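Local coordinates for Tat (Twin-arginine translocation) pathway signal sequence containing protein (Mycobacterium tuberculosis, PDB 5IMU) that is of unknown function but probably carries a twin-arginine export signal, the piece here being its C-terminal part with a potassium-binding alpha/beta domain and a helical bundle, at residues A194-A197 / L198-Q202. Sequence-based numbering, arbitrary orientation.
Sequences AIEA and LIDEQ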
loop_
_atom_site.group_PDB
_atom_site.type_symbol
_atom_site.label_atom_id
_atom_site.label_comp_id
_atom_site.label_asym_id
_atom_site.label_seq_id
_atom_site.Cartn_x
_atom_site.Cartn_y
_atom_site.Cartn_z
ATOM N N ALA A 194 -1.463 3.718 10.143
ATOM C CA ALA A 194 -1.911 2.748 11.135
ATOM C C ALA A 194 -2.788 3.408 12.191
ATOM O O ALA A 194 -3.799 2.836 12.615
ATOM C CB ALA A 194 -0.705 2.066 11.784
ATOM N N ILE A 195 -2.421 4.619 12.622
ATOM C CA ILE A 195 -3.215 5.326 13.622
ATOM C C ILE A 195 -4.603 5.648 13.078
ATOM O O ILE A 195 -5.610 5.484 13.776
ATOM C CB ILE A 195 -2.481 6.597 14.090
ATOM C CG1 ILE A 195 -1.175 6.228 14.797
ATOM C CG2 ILE A 195 -3.364 7.416 15.016
ATOM C CD1 ILE A 195 -0.301 7.421 15.119
ATOM N N GLU A 196 -4.683 6.100 11.822
ATOM C CA GLU A 196 -5.987 6.452 11.264
ATOM C C GLU A 196 -6.882 5.228 11.126
ATOM O O GLU A 196 -8.070 5.282 11.460
ATOM C CB GLU A 196 -5.837 7.145 9.910
ATOM C CG GLU A 196 -7.190 7.454 9.264
ATOM C CD GLU A 196 -7.087 8.328 8.027
ATOM O OE1 GLU A 196 -6.932 9.558 8.175
ATOM O OE2 GLU A 196 -7.171 7.788 6.905
ATOM N N ALA A 197 -6.336 4.119 10.624
ATOM C CA ALA A 197 -7.121 2.892 10.540
ATOM C C ALA A 197 -7.593 2.448 11.918
ATOM O O ALA A 197 -8.695 1.906 12.064
ATOM C CB ALA A 197 -6.303 1.789 9.871
ATOM N N LEU A 198 -6.770 2.679 12.943
ATOM C CA LEU A 198 -7.135 2.295 14.303
ATOM C C LEU A 198 -8.342 3.088 14.794
ATOM O O LEU A 198 -9.315 2.511 15.295
ATOM C CB LEU A 198 -5.932 2.489 15.227
ATOM C CG LEU A 198 -5.768 1.580 16.447
ATOM C CD1 LEU A 198 -6.004 0.124 16.082
ATOM C CD2 LEU A 198 -4.375 1.759 17.034
ATOM N N ILE A 199 -8.307 4.417 14.653
ATOM C CA ILE A 199 -9.434 5.213 15.130
ATOM C C ILE A 199 -10.677 4.990 14.276
ATOM O O ILE A 199 -11.790 5.282 14.728
ATOM C CB ILE A 199 -9.083 6.715 15.202
ATOM C CG1 ILE A 199 -8.846 7.308 13.812
ATOM C CG2 ILE A 199 -7.872 6.945 16.099
ATOM C CD1 ILE A 199 -8.700 8.821 13.829
ATOM N N ASP A 200 -10.524 4.463 13.063
ATOM C CA ASP A 200 -11.655 4.088 12.222
ATOM C C ASP A 200 -12.154 2.672 12.483
ATOM O O ASP A 200 -13.030 2.200 11.751
ATOM C CB ASP A 200 -11.290 4.219 10.738
ATOM C CG ASP A 200 -11.234 5.658 10.271
ATOM O OD1 ASP A 200 -11.779 6.539 10.971
ATOM O OD2 ASP A 200 -10.660 5.908 9.191
ATOM N N GLU A 201 -11.608 1.984 13.488
ATOM C CA GLU A 201 -11.987 0.608 13.824
ATOM C C GLU A 201 -11.666 -0.374 12.702
ATOM O O GLU A 201 -12.343 -1.392 12.543
ATOM C CB GLU A 201 -13.467 0.501 14.201
ATOM C CG GLU A 201 -13.813 1.025 15.576
ATOM C CD GLU A 201 -15.261 0.758 15.940
ATOM O OE1 GLU A 201 -15.928 1.683 16.450
ATOM O OE2 GLU A 201 -15.735 -0.375 15.704
ATOM N N GLN A 202 -10.636 -0.088 11.912
ATOM C CA GLN A 202 -10.164 -1.031 10.900
ATOM C C GLN A 202 -8.841 -1.638 11.367
ATOM O O GLN A 202 -7.770 -1.415 10.802
ATOM C CB GLN A 202 -10.047 -0.338 9.544
ATOM C CG GLN A 202 -11.403 -0.050 8.898
ATOM C CD GLN A 202 -11.289 0.712 7.592
ATOM O OE1 GLN A 202 -10.606 1.732 7.514
ATOM N NE2 GLN A 202 -11.961 0.218 6.557
#
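The carbonyl oxygen of Ala-197 takes the backbone N of Gln-202 at 2.8 Å, with the backbone N of Asp-200 as a second, weak donor. The two carbonyls just before it still take ordinary i to i+4 bonds: Ile-199 N reaches Ile-195 O at 3.0 Å, and Asp-200 N goes chiefly to Glu-196 O, also at 3.0 Å. The break comes at Glu-201, whose N bonds to Leu-198 O (3.0 Å) and whose positive phi (63°) swings the following peptide round, bringing Gln-202 N to Ala-197 O.

Side chains crowd the same carbonyls. In Ile-199, CG1 sits between the backbone N and the carbonyl carbon (chi1 67°), which presses it to 3.2 Å from Glu-196 O, while CG2 rests near Ile-195 O. Asp-200 folds its carboxylate back beside Glu-196, OD2 lying 3.8 Å from the Glu-196 CG; the two acids run side by side, their carboxylate planes 34° apart. With Glu-196 OE2 and Asp-200 OD2 4.6 Å apart, some mutual repulsion is likely, although Glu-196 OE1 is hydrogen-bonded to His-164 ND1 on helix 157-177, which holds that carboxylate in place. Leu-198 meanwhile packs among helices 124-133, 140-151 and 203-216.

Gln-202 at once serves as N-cap of helix 203-216, while the positive phi and the two bonds back to Ala-197 O and Leu-198 O end helix 183-199 in a Schellman motif.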